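Local coordinates for probable oxidoreductase (Pseudomonas aeruginosa, PDB 4B7C), which probably acts as an NADP-dependent oxidoreductase of the medium-chain dehydrogenase/reductase family, although its substrate is not established, at residues 135-140 with 163-168; 127-132 with 303-308; 198-203 with 211-216; 144-149 with 272-277. One frame throughout, in Å; residues are numbered along the deposited sequence.

Contact 1. Residues 135-140 with 163-168; sequences MTAYFA and GSVAGQ
Ala137 carries this contact with a single methyl group, set between Val165 and Ala166 on the facing helix. Its CB lies 3.5 Å from Ala166 N, so it reaches the backbone itself. Ala137 CB also meets Val165 CG1 at 3.7 Å and, roughly at right angles to that, Ala166 CB at 3.8 Å. Val165 offers that branch because CG1 stands anti to its backbone N (chi1 172°). Side chains this small let the helices come very close, with Ala137 CA and Ala166 CA separated by 4.6 Å. One layer out, Phe223 of strand 219-224 packs on Ala166 and on Ala140, while Thr136 and Tyr138 touch Val162 and Ile169 of the same partner helix. On the far side of helix 161-172, Gln168 NE2 folds back to Ser164 O at 3.0 Å, arriving from above the carbonyl plane, and Gln168 OE1 takes the backbone NH of Gln304. Ser164 OG is bonded to Gly160 O in the turn that opens the helix. A glycine-rich turn between strand 152-155 and helix 161-172 is the hallmark of the Rossmann fold; helix 132-145 is laid against the helix after that turn, which in this fold usually lies at the dinucleotide site.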
loop_
_atom_site.group_PDB
_atom_site.type_symbol
_atom_site.label_atom_id
_atom_site.label_comp_id
_atom_site.label_asym_id
_atom_site.label_seq_id
_atom_site.Cartn_x
_atom_site.Cartn_y
_atom_site.Cartn_z
ATOM N N MET B 135 -17.189 -5.658 -13.737
ATOM C CA MET B 135 -15.863 -6.258 -13.964
ATOM C C MET B 135 -14.790 -5.646 -13.043
ATOM O O MET B 135 -13.842 -6.314 -12.665
ATOM C CB MET B 135 -15.442 -6.140 -15.422
ATOM C CG MET B 135 -16.221 -7.039 -16.383
ATOM S SD MET B 135 -16.225 -8.787 -15.956
ATOM C CE MET B 135 -17.538 -8.959 -14.735
ATOM N N THR B 136 -14.950 -4.379 -12.680
ATOM C CA THR B 136 -14.072 -3.768 -11.670
ATOM C C THR B 136 -14.201 -4.552 -10.358
ATOM O O THR B 136 -13.214 -4.969 -9.770
ATOM C CB THR B 136 -14.399 -2.285 -11.427
ATOM O OG1 THR B 136 -14.126 -1.552 -12.613
ATOM C CG2 THR B 136 -13.550 -1.684 -10.248
ATOM N N ALA B 137 -15.443 -4.760 -9.921
ATOM C CA ALA B 137 -15.723 -5.513 -8.694
ATOM C C ALA B 137 -15.121 -6.898 -8.781
ATOM O O ALA B 137 -14.451 -7.363 -7.862
ATOM C CB ALA B 137 -17.238 -5.607 -8.440
ATOM N N TYR B 138 -15.390 -7.563 -9.894
ATOM C CA TYR B 138 -14.976 -8.945 -10.106
ATOM C C TYR B 138 -13.457 -9.106 -10.025
ATOM O O TYR B 138 -12.945 -9.900 -9.225
ATOM C CB TYR B 138 -15.471 -9.407 -11.480
ATOM C CG TYR B 138 -15.232 -10.857 -11.786
ATOM C CD1 TYR B 138 -16.176 -11.824 -11.441
ATOM C CD2 TYR B 138 -14.084 -11.268 -12.462
ATOM C CE1 TYR B 138 -15.963 -13.157 -11.732
ATOM C CE2 TYR B 138 -13.868 -12.605 -12.762
ATOM C CZ TYR B 138 -14.811 -13.543 -12.393
ATOM O OH TYR B 138 -14.612 -14.866 -12.695
ATOM N N PHE B 139 -12.741 -8.344 -10.840
ATOM C CA PHE B 139 -11.284 -8.502 -10.905
ATOM C C PHE B 139 -10.565 -7.896 -9.694
ATOM O O PHE B 139 -9.634 -8.492 -9.169
ATOM C CB PHE B 139 -10.724 -7.989 -12.234
ATOM C CG PHE B 139 -11.100 -8.858 -13.395
ATOM C CD1 PHE B 139 -10.577 -10.128 -13.507
ATOM C CD2 PHE B 139 -12.010 -8.426 -14.339
ATOM C CE1 PHE B 139 -10.949 -10.956 -14.552
ATOM C CE2 PHE B 139 -12.395 -9.251 -15.384
ATOM C CZ PHE B 139 -11.864 -10.515 -15.491
ATOM N N ALA B 140 -11.018 -6.741 -9.242
ATOM C CA ALA B 140 -10.415 -6.088 -8.070
ATOM C C ALA B 140 -10.537 -6.968 -6.831
ATOM O O ALA B 140 -9.551 -7.222 -6.136
ATOM C CB ALA B 140 -11.032 -4.729 -7.839
ATOM N N GLY B 163 -19.296 -1.389 -5.602
ATOM C CA GLY B 163 -19.331 -1.975 -4.261
ATOM C C GLY B 163 -20.435 -2.988 -4.034
ATOM O O GLY B 163 -20.227 -4.007 -3.368
ATOM N N SER B 164 -21.623 -2.696 -4.554
ATOM C CA SER B 164 -22.781 -3.587 -4.365
ATOM C C SER B 164 -22.545 -4.932 -5.021
ATOM O O SER B 164 -22.941 -5.972 -4.495
ATOM C CB SER B 164 -24.073 -2.957 -4.901
ATOM O OG SER B 164 -23.973 -2.671 -6.277
ATOM N N VAL B 165 -21.883 -4.922 -6.169
ATOM C CA VAL B 165 -21.500 -6.179 -6.831
ATOM C C VAL B 165 -20.377 -6.904 -6.082
ATOM O O VAL B 165 -20.438 -8.113 -5.872
ATOM C CB VAL B 165 -21.073 -5.942 -8.293
ATOM C CG1 VAL B 165 -20.502 -7.223 -8.895
ATOM C CG2 VAL B 165 -22.265 -5.433 -9.101
ATOM N N ALA B 166 -19.351 -6.155 -5.687
ATOM C CA ALA B 166 -18.209 -6.720 -4.964
ATOM C C ALA B 166 -18.650 -7.473 -3.692
ATOM O O ALA B 166 -18.196 -8.582 -3.425
ATOM C CB ALA B 166 -17.199 -5.613 -4.611
ATOM N N GLY B 167 -19.539 -6.855 -2.925
ATOM C CA GLY B 167 -20.058 -7.464 -1.694
ATOM C C GLY B 167 -20.801 -8.769 -1.927
ATOM O O GLY B 167 -20.675 -9.712 -1.157
ATOM N N GLN B 168 -21.549 -8.827 -3.019
ATOM C CA GLN B 168 -22.292 -10.036 -3.374
ATOM C C GLN B 168 -21.361 -11.151 -3.807
ATOM O O GLN B 168 -21.540 -12.317 -3.442
ATOM C CB GLN B 168 -23.319 -9.742 -4.473
ATOM C CG GLN B 168 -24.440 -8.812 -4.028
ATOM C CD GLN B 168 -25.446 -8.526 -5.131
ATOM O OE1 GLN B 168 -26.307 -9.347 -5.413
ATOM N NE2 GLN B 168 -25.349 -7.352 -5.748
#

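Contact 2. Residues 127-132 with 303-308; sequences LSALGM and LQSRED
Ser128 and Ser305 both turn their hydroxyls toward the carboxylate of Glu307, and one oxygen, OE2, receives the two of them. Ser128 OG donates to Glu307 OE2 over a short 2.5 Å, coming in on the anti side and 22° out of the carboxylate plane. Ser305 OG sits 2.7 Å from the same Glu307 OE2 and meets it nearly end-on to the C-O bond. Glu307 can offer OE2 this way because its chain bends at chi2 (82°), which swings the carboxylate back alongside its own segment, toward Ser305, two residues earlier. The Ser128 hydroxyl is brought across by a chi1 of 61°, which wedges OG between the backbone N and the carbonyl carbon. Beside the hydroxyls Ala129 CB rests against Ser305, 3.4 Å from OG and 3.6 Å from CB, giving the contact a small apolar base. Ser128 also opens a type I turn, closed by Gly131 N bonding to Ser128 O, and Gly131 stands at the N-cap position of helix 132-145. Across from it, residues 303-308 run into strand 307-311, which pairs in parallel with strand 331-335 of the sheet built largely from the N-terminal domain; the two segments thus meet where the chain passes between that sheet and the Rossmann half. Arg125 O also lies at the Ser128 hydroxyl and may share its single proton. OE2 thus takes both serine hydroxyls while the Arg125 guanidinium pairs with OE1, which probably favours the bent, ionised form of Glu307.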
loop_
_atom_site.group_PDB
_atom_site.type_symbol
_atom_site.label_atom_id
_atom_site.label_comp_id
_atom_site.label_asym_id
_atom_site.label_seq_id
_atom_site.Cartn_x
_atom_site.Cartn_y
_atom_site.Cartn_z
ATOM N N LEU B 127 -23.609 -2.071 -18.901
ATOM C CA LEU B 127 -22.913 -0.922 -18.307
ATOM C C LEU B 127 -22.785 -1.063 -16.803
ATOM O O LEU B 127 -22.211 -0.194 -16.155
ATOM C CB LEU B 127 -23.652 0.373 -18.616
ATOM C CG LEU B 127 -23.702 0.759 -20.072
ATOM C CD1 LEU B 127 -24.512 2.048 -20.186
ATOM C CD2 LEU B 127 -22.291 0.918 -20.605
ATOM N N SER B 128 -23.356 -2.125 -16.244
ATOM C CA SER B 128 -23.355 -2.324 -14.804
ATOM C C SER B 128 -22.670 -3.633 -14.453
ATOM O O SER B 128 -21.458 -3.755 -14.624
ATOM C CB SER B 128 -24.770 -2.229 -14.204
ATOM O OG SER B 128 -25.628 -3.206 -14.740
ATOM N N ALA B 129 -23.433 -4.619 -13.988
ATOM C CA ALA B 129 -22.858 -5.895 -13.551
ATOM C C ALA B 129 -22.103 -6.614 -14.675
ATOM O O ALA B 129 -21.083 -7.287 -14.427
ATOM C CB ALA B 129 -23.942 -6.789 -12.974
ATOM N N LEU B 130 -22.581 -6.447 -15.909
ATOM C CA LEU B 130 -21.923 -7.045 -17.087
ATOM C C LEU B 130 -21.126 -5.996 -17.865
ATOM O O LEU B 130 -20.792 -6.174 -19.043
ATOM C CB LEU B 130 -22.953 -7.718 -18.013
ATOM C CG LEU B 130 -23.606 -8.972 -17.416
ATOM C CD1 LEU B 130 -24.782 -9.468 -18.288
ATOM C CD2 LEU B 130 -22.612 -10.093 -17.151
ATOM N N GLY B 131 -20.844 -4.880 -17.197
ATOM C CA GLY B 131 -20.017 -3.812 -17.733
ATOM C C GLY B 131 -18.795 -3.530 -16.857
ATOM O O GLY B 131 -18.355 -4.373 -16.080
ATOM N N MET B 132 -18.260 -2.323 -16.974
ATOM C CA MET B 132 -17.005 -1.962 -16.320
ATOM C C MET B 132 -17.112 -1.903 -14.801
ATOM O O MET B 132 -16.155 -2.201 -14.108
ATOM C CB MET B 132 -16.440 -0.645 -16.874
ATOM C CG MET B 132 -15.866 -0.756 -18.291
ATOM S SD MET B 132 -14.699 -2.102 -18.578
ATOM C CE MET B 132 -15.777 -3.420 -19.134
ATOM N N LEU B 303 -26.669 -13.394 -7.710
ATOM C CA LEU B 303 -26.242 -12.001 -7.714
ATOM C C LEU B 303 -27.299 -11.120 -8.394
ATOM O O LEU B 303 -27.864 -11.511 -9.403
ATOM C CB LEU B 303 -24.902 -11.877 -8.449
ATOM C CG LEU B 303 -24.122 -10.574 -8.266
ATOM C CD1 LEU B 303 -22.628 -10.885 -8.262
ATOM C CD2 LEU B 303 -24.483 -9.576 -9.355
ATOM N N GLN B 304 -27.539 -9.939 -7.830
ATOM C CA GLN B 304 -28.523 -8.971 -8.351
ATOM C C GLN B 304 -27.875 -7.703 -8.865
ATOM O O GLN B 304 -26.904 -7.242 -8.277
ATOM C CB GLN B 304 -29.488 -8.537 -7.239
ATOM C CG GLN B 304 -30.473 -9.592 -6.783
ATOM C CD GLN B 304 -31.242 -9.154 -5.556
ATOM O OE1 GLN B 304 -31.412 -9.930 -4.634
ATOM N NE2 GLN B 304 -31.695 -7.907 -5.539
ATOM N N SER B 305 -28.467 -7.106 -9.904
ATOM C CA SER B 305 -27.989 -5.850 -10.459
ATOM C C SER B 305 -29.102 -4.822 -10.627
ATOM O O SER B 305 -30.101 -5.070 -11.296
ATOM C CB SER B 305 -27.323 -6.086 -11.817
ATOM O OG SER B 305 -26.713 -4.895 -12.297
ATOM N N ARG B 306 -28.894 -3.637 -10.064
ATOM C CA ARG B 306 -29.861 -2.536 -10.227
ATOM C C ARG B 306 -29.286 -1.396 -11.059
ATOM O O ARG B 306 -28.195 -0.889 -10.790
ATOM C CB ARG B 306 -30.430 -1.964 -8.904
ATOM C CG ARG B 306 -29.406 -1.473 -7.898
ATOM C CD ARG B 306 -30.065 -1.136 -6.559
ATOM N NE ARG B 306 -31.308 -0.357 -6.693
ATOM C CZ ARG B 306 -31.803 0.419 -5.737
ATOM N NH1 ARG B 306 -31.167 0.539 -4.579
ATOM N NH2 ARG B 306 -32.932 1.092 -5.953
ATOM N N GLU B 307 -30.065 -0.961 -12.042
ATOM C CA GLU B 307 -29.723 0.209 -12.833
ATOM C C GLU B 307 -30.742 1.326 -12.631
ATOM O O GLU B 307 -31.949 1.094 -12.595
ATOM C CB GLU B 307 -29.622 -0.136 -14.315
ATOM C CG GLU B 307 -28.521 -1.138 -14.644
ATOM C CD GLU B 307 -28.936 -2.579 -14.413
ATOM O OE1 GLU B 307 -30.139 -2.874 -14.539
ATOM O OE2 GLU B 307 -28.068 -3.417 -14.093
ATOM N N ASP B 308 -30.233 2.540 -12.468
ATOM C CA ASP B 308 -31.065 3.736 -12.398
ATOM C C ASP B 308 -30.996 4.443 -13.742
ATOM O O ASP B 308 -30.003 5.109 -14.055
ATOM C CB ASP B 308 -30.593 4.661 -11.259
ATOM C CG ASP B 308 -31.466 5.897 -11.099
ATOM O OD1 ASP B 308 -32.650 5.865 -11.501
ATOM O OD2 ASP B 308 -30.957 6.909 -10.556
#

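Contact 3. Residues 198-203 with 211-216; sequences GAIDYK and LKRECP
Gly198 starts the contact with its backbone: its CA comes within 3.6 Å of Glu214 OE1, in the place a side chain would otherwise take. Glu214 OE1 has its own charged partner, Arg176 on the neighbouring strand 176-181, so the carboxylate is pinned over the start of strand 198-201. Ala199 faces the other way, onto Cys187 and Val191 of helix 184-193. Ile200 then does most of the packing. With CG1 anti to its carbonyl carbon (chi1 -61°) and the chain extended beyond, CD1 reaches to the helix backbone, 3.5 Å from Leu211 N and 3.8 Å from Leu211 CD2, the two side chains crossing at about a right angle. Further back along the same side chain, Ile200 CG1 slides past Glu214 CG in the opposite sense at 3.9 Å. Asp201 turns away from the helix; its OD1 accepts from Gly183 N and its OD2 from Asn204 ND2, tying the loop after the strand. This is the strand-to-helix step of a beta-alpha-beta crossover in the Rossmann sheet, from the edge strand 198-201 through helix 207-214 toward strand 219-224. Arg213 NE meets Glu214 OE2 at 3.0 Å, while Arg213 NH1 pairs with Glu205. Glu214 therefore has an arginine at each oxygen, which probably keeps it charged and leaves its methylene chain to cover the isoleucine.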
loop_
_atom_site.group_PDB
_atom_site.type_symbol
_atom_site.label_atom_id
_atom_site.label_comp_id
_atom_site.label_asym_id
_atom_site.label_seq_id
_atom_site.Cartn_x
_atom_site.Cartn_y
_atom_site.Cartn_z
ATOM N N GLY B 198 -23.710 -7.368 7.232
ATOM C CA GLY B 198 -23.911 -6.144 7.976
ATOM C C GLY B 198 -23.684 -4.913 7.138
ATOM O O GLY B 198 -23.069 -4.973 6.079
ATOM N N ALA B 199 -24.165 -3.784 7.636
ATOM C CA ALA B 199 -24.001 -2.507 6.961
ATOM C C ALA B 199 -23.869 -1.417 7.992
ATOM O O ALA B 199 -24.666 -1.343 8.919
ATOM C CB ALA B 199 -25.181 -2.213 6.056
ATOM N N ILE B 200 -22.868 -0.561 7.826
ATOM C CA ILE B 200 -22.629 0.528 8.759
ATOM C C ILE B 200 -22.990 1.844 8.104
ATOM O O ILE B 200 -22.445 2.195 7.058
ATOM C CB ILE B 200 -21.160 0.579 9.231
ATOM C CG1 ILE B 200 -20.780 -0.721 9.956
ATOM C CG2 ILE B 200 -20.943 1.775 10.145
ATOM C CD1 ILE B 200 -19.285 -0.961 10.036
ATOM N N ASP B 201 -23.910 2.570 8.734
ATOM C CA ASP B 201 -24.339 3.881 8.256
ATOM C C ASP B 201 -23.437 4.950 8.852
ATOM O O ASP B 201 -23.702 5.468 9.936
ATOM C CB ASP B 201 -25.804 4.151 8.627
ATOM C CG ASP B 201 -26.335 5.458 8.049
ATOM O OD1 ASP B 201 -25.568 6.231 7.431
ATOM O OD2 ASP B 201 -27.548 5.716 8.211
ATOM N N TYR B 202 -22.388 5.307 8.119
ATOM C CA TYR B 202 -21.361 6.223 8.642
ATOM C C TYR B 202 -21.883 7.642 8.876
ATOM O O TYR B 202 -21.303 8.403 9.647
ATOM C CB TYR B 202 -20.114 6.246 7.744
ATOM C CG TYR B 202 -20.284 6.967 6.420
ATOM C CD1 TYR B 202 -20.766 6.296 5.303
ATOM C CD2 TYR B 202 -19.931 8.305 6.280
ATOM C CE1 TYR B 202 -20.914 6.944 4.089
ATOM C CE2 TYR B 202 -20.079 8.964 5.068
ATOM C CZ TYR B 202 -20.571 8.276 3.977
ATOM O OH TYR B 202 -20.719 8.913 2.770
ATOM N N LYS B 203 -22.980 7.994 8.214
ATOM C CA LYS B 203 -23.588 9.325 8.396
ATOM C C LYS B 203 -24.417 9.447 9.669
ATOM O O LYS B 203 -24.606 10.545 10.175
ATOM C CB LYS B 203 -24.471 9.693 7.208
ATOM C CG LYS B 203 -23.692 10.182 6.013
ATOM C CD LYS B 203 -24.582 10.794 4.966
ATOM C CE LYS B 203 -23.758 11.351 3.824
ATOM N NZ LYS B 203 -24.569 12.119 2.838
ATOM N N LEU B 211 -17.624 -0.718 13.158
ATOM C CA LEU B 211 -16.612 -1.714 12.784
ATOM C C LEU B 211 -16.339 -2.690 13.920
ATOM O O LEU B 211 -16.172 -3.892 13.683
ATOM C CB LEU B 211 -15.304 -1.034 12.341
ATOM C CG LEU B 211 -15.355 -0.293 11.008
ATOM C CD1 LEU B 211 -14.128 0.576 10.822
ATOM C CD2 LEU B 211 -15.484 -1.303 9.878
ATOM N N LYS B 212 -16.285 -2.161 15.145
ATOM C CA LYS B 212 -16.116 -2.976 16.364
ATOM C C LYS B 212 -17.207 -4.017 16.464
ATOM O O LYS B 212 -16.941 -5.181 16.732
ATOM C CB LYS B 212 -16.119 -2.092 17.622
ATOM C CG LYS B 212 -16.048 -2.808 18.970
ATOM C CD LYS B 212 -16.215 -1.800 20.139
ATOM C CE LYS B 212 -17.664 -1.592 20.521
ATOM N NZ LYS B 212 -17.859 -0.315 21.270
ATOM N N ARG B 213 -18.437 -3.582 16.233
ATOM C CA ARG B 213 -19.590 -4.477 16.298
ATOM C C ARG B 213 -19.603 -5.488 15.154
ATOM O O ARG B 213 -19.765 -6.692 15.370
ATOM C CB ARG B 213 -20.883 -3.665 16.273
ATOM C CG ARG B 213 -22.139 -4.524 16.255
ATOM C CD ARG B 213 -23.407 -3.695 16.140
ATOM N NE ARG B 213 -23.560 -3.073 14.822
ATOM C CZ ARG B 213 -23.378 -1.780 14.555
ATOM N NH1 ARG B 213 -23.027 -0.921 15.508
ATOM N NH2 ARG B 213 -23.550 -1.334 13.319
ATOM N N GLU B 214 -19.425 -4.985 13.936
ATOM C CA GLU B 214 -19.601 -5.803 12.728
ATOM C C GLU B 214 -18.390 -6.661 12.346
ATOM O O GLU B 214 -18.540 -7.657 11.638
ATOM C CB GLU B 214 -19.987 -4.928 11.534
ATOM C CG GLU B 214 -21.331 -4.218 11.672
ATOM C CD GLU B 214 -22.521 -5.164 11.755
ATOM O OE1 GLU B 214 -22.439 -6.309 11.253
ATOM O OE2 GLU B 214 -23.545 -4.750 12.332
ATOM N N CYS B 215 -17.203 -6.265 12.796
ATOM C CA CYS B 215 -15.950 -6.961 12.429
ATOM C C CYS B 215 -15.138 -7.373 13.652
ATOM O O CYS B 215 -14.004 -6.920 13.830
ATOM C CB CYS B 215 -15.079 -6.086 11.521
ATOM S SG CYS B 215 -15.954 -5.303 10.173
ATOM N N PRO B 216 -15.692 -8.280 14.471
ATOM C CA PRO B 216 -15.042 -8.636 15.731
ATOM C C PRO B 216 -13.650 -9.263 15.578
ATOM O O PRO B 216 -12.824 -9.138 16.483
ATOM C CB PRO B 216 -16.020 -9.639 16.354
ATOM C CG PRO B 216 -16.716 -10.260 15.191
ATOM C CD PRO B 216 -16.829 -9.168 14.163
#

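Contact 4. Residues 144-149 with 272-277; sequences VGQPKN and RARMEG
Val144 and Glu276 make the close part of this contact. Val144 CG1 lies over the whole length of the glutamate chain, 3.8 Å from Glu276 CB, 3.9 Å from Glu276 CD and hardly farther from the atoms between and beyond. Glu276 presents that length because it leaves the strand with CG anti to its backbone N (chi1 -173°) and stays extended. Val144 is buried further by Val245 of the next strand and by Met278 and Tyr283, so the end of helix 132-145 seals onto the last strands of the Rossmann sheet. Strand 274-277 is the outermost of the six parallel strands within the chain, and it pairs antiparallel with a strand of the second subunit, making the sheet continuous across the dimer. At that interface Glu276 OE1 forms a salt bridge with Arg274 NE of the second subunit, and Arg274 of this chain meets Glu276 of the second subunit in the same way, so the valine packs against a carboxylate already committed to the interface. Away from Val144 the fit slackens. Gln146, which leaves the helix with a positive phi (45°), points toward the strand, yet its OE1 stops 4.4 Å from Arg274 NH1, an oblique, loose approach on the solvent side. The backbone there is held from another direction, by Arg243, whose NE and NH2 bond to Gly145 O and Gln146 O.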
loop_
_atom_site.group_PDB
_atom_site.type_symbol
_atom_site.label_atom_id
_atom_site.label_comp_id
_atom_site.label_asym_id
_atom_site.label_seq_id
_atom_site.Cartn_x
_atom_site.Cartn_y
_atom_site.Cartn_z
ATOM N N VAL B 144 -7.023 -9.099 -6.792
ATOM C CA VAL B 144 -6.215 -8.284 -5.874
ATOM C C VAL B 144 -6.559 -8.542 -4.394
ATOM O O VAL B 144 -5.673 -8.753 -3.558
ATOM C CB VAL B 144 -6.353 -6.789 -6.211
ATOM C CG1 VAL B 144 -5.400 -5.944 -5.372
ATOM C CG2 VAL B 144 -6.125 -6.569 -7.701
ATOM N N GLY B 145 -7.846 -8.541 -4.065
ATOM C CA GLY B 145 -8.284 -8.818 -2.691
ATOM C C GLY B 145 -8.045 -10.257 -2.280
ATOM O O GLY B 145 -7.733 -10.540 -1.129
ATOM N N GLN B 146 -8.224 -11.168 -3.228
ATOM C CA GLN B 146 -8.093 -12.610 -3.003
ATOM C C GLN B 146 -8.787 -13.081 -1.714
ATOM O O GLN B 146 -8.164 -13.676 -0.837
ATOM C CB GLN B 146 -6.619 -13.020 -2.999
ATOM C CG GLN B 146 -5.899 -12.680 -4.293
ATOM C CD GLN B 146 -4.454 -13.121 -4.299
ATOM O OE1 GLN B 146 -3.541 -12.316 -4.091
ATOM N NE2 GLN B 146 -4.240 -14.393 -4.536
ATOM N N PRO B 147 -10.094 -12.832 -1.607
ATOM C CA PRO B 147 -10.786 -13.240 -0.392
ATOM C C PRO B 147 -10.876 -14.749 -0.280
ATOM O O PRO B 147 -10.944 -15.445 -1.286
ATOM C CB PRO B 147 -12.178 -12.631 -0.567
ATOM C CG PRO B 147 -12.391 -12.665 -2.039
ATOM C CD PRO B 147 -11.037 -12.374 -2.640
ATOM N N LYS B 148 -10.864 -15.234 0.953
ATOM C CA LYS B 148 -10.985 -16.656 1.237
ATOM C C LYS B 148 -12.197 -16.918 2.123
ATOM O O LYS B 148 -12.650 -16.039 2.859
ATOM C CB LYS B 148 -9.728 -17.184 1.933
ATOM C CG LYS B 148 -8.443 -16.994 1.148
ATOM C CD LYS B 148 -8.414 -17.848 -0.110
ATOM C CE LYS B 148 -7.035 -17.813 -0.742
ATOM N NZ LYS B 148 -7.065 -17.943 -2.231
ATOM N N ASN B 149 -12.694 -18.147 2.062
ATOM C CA ASN B 149 -13.827 -18.582 2.891
ATOM C C ASN B 149 -13.604 -18.212 4.356
ATOM O O ASN B 149 -12.533 -18.445 4.910
ATOM C CB ASN B 149 -14.027 -20.093 2.763
ATOM C CG ASN B 149 -15.291 -20.594 3.434
ATOM O OD1 ASN B 149 -16.404 -20.205 3.074
ATOM N ND2 ASN B 149 -15.125 -21.502 4.382
ATOM N N ARG B 272 1.475 -6.036 8.627
ATOM C CA ARG B 272 2.170 -6.641 7.472
ATOM C C ARG B 272 1.165 -6.936 6.350
ATOM O O ARG B 272 1.035 -8.047 5.844
ATOM C CB ARG B 272 2.949 -7.877 7.889
ATOM C CG ARG B 272 4.077 -7.536 8.842
ATOM C CD ARG B 272 3.623 -7.571 10.301
ATOM N NE ARG B 272 3.806 -8.891 10.892
ATOM C CZ ARG B 272 3.447 -9.223 12.132
ATOM N NH1 ARG B 272 2.860 -8.333 12.925
ATOM N NH2 ARG B 272 3.675 -10.449 12.574
ATOM N N ALA B 273 0.467 -5.875 6.005
ATOM C CA ALA B 273 -0.647 -5.892 5.084
ATOM C C ALA B 273 -0.264 -5.212 3.783
ATOM O O ALA B 273 0.751 -4.522 3.707
ATOM C CB ALA B 273 -1.818 -5.136 5.701
ATOM N N ARG B 274 -1.134 -5.366 2.788
ATOM C CA ARG B 274 -0.884 -4.894 1.432
ATOM C C ARG B 274 -1.977 -3.942 0.976
ATOM O O ARG B 274 -3.170 -4.207 1.165
ATOM C CB ARG B 274 -0.798 -6.096 0.490
ATOM C CG ARG B 274 -0.664 -5.752 -0.982
ATOM C CD ARG B 274 -0.792 -6.991 -1.850
ATOM N NE ARG B 274 0.195 -8.002 -1.490
ATOM C CZ ARG B 274 -0.062 -9.281 -1.209
ATOM N NH1 ARG B 274 -1.297 -9.769 -1.255
ATOM N NH2 ARG B 274 0.945 -10.093 -0.894
ATOM N N MET B 275 -1.560 -2.833 0.381
ATOM C CA MET B 275 -2.467 -1.888 -0.237
ATOM C C MET B 275 -2.092 -1.767 -1.710
ATOM O O MET B 275 -0.967 -1.394 -2.050
ATOM C CB MET B 275 -2.410 -0.514 0.432
ATOM C CG MET B 275 -3.359 0.515 -0.166
ATOM S SD MET B 275 -3.247 2.147 0.592
ATOM C CE MET B 275 -4.246 1.817 2.015
ATOM N N GLU B 276 -3.063 -2.038 -2.580
ATOM C CA GLU B 276 -2.799 -2.130 -4.010
ATOM C C GLU B 276 -3.894 -1.526 -4.877
ATOM O O GLU B 276 -5.087 -1.743 -4.653
ATOM C CB GLU B 276 -2.570 -3.587 -4.401
ATOM C CG GLU B 276 -2.119 -3.773 -5.837
ATOM C CD GLU B 276 -1.687 -5.196 -6.146
ATOM O OE1 GLU B 276 -1.448 -5.984 -5.214
ATOM O OE2 GLU B 276 -1.566 -5.518 -7.338
ATOM N N GLY B 277 -3.465 -0.770 -5.879
ATOM C CA GLY B 277 -4.373 -0.161 -6.829
ATOM C C GLY B 277 -4.615 -1.043 -8.043
ATOM O O GLY B 277 -3.777 -1.872 -8.398
#

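Contact 1 is the most deeply buried of the four and purely apolar across its helices; contact 4 uses the far end of the same helix 132-145 but sits at the dimer interface, mixing one valine with charged residues. The two meet through a probable backbone hydrogen bond, Gly145 N to Ala140 O. Contact 2 lies about 10 Å from contact 1 between centres, joined to it through Gln168 and Gln304, and is the one contact bridged by a hydrogen bond between its segments, a serine to a glutamate. Contacts 3 and 4 belong to opposite edges of one parallel sheet: 198-203 faces its own crossover helix, whereas 272-277 carries the sheet into the second subunit.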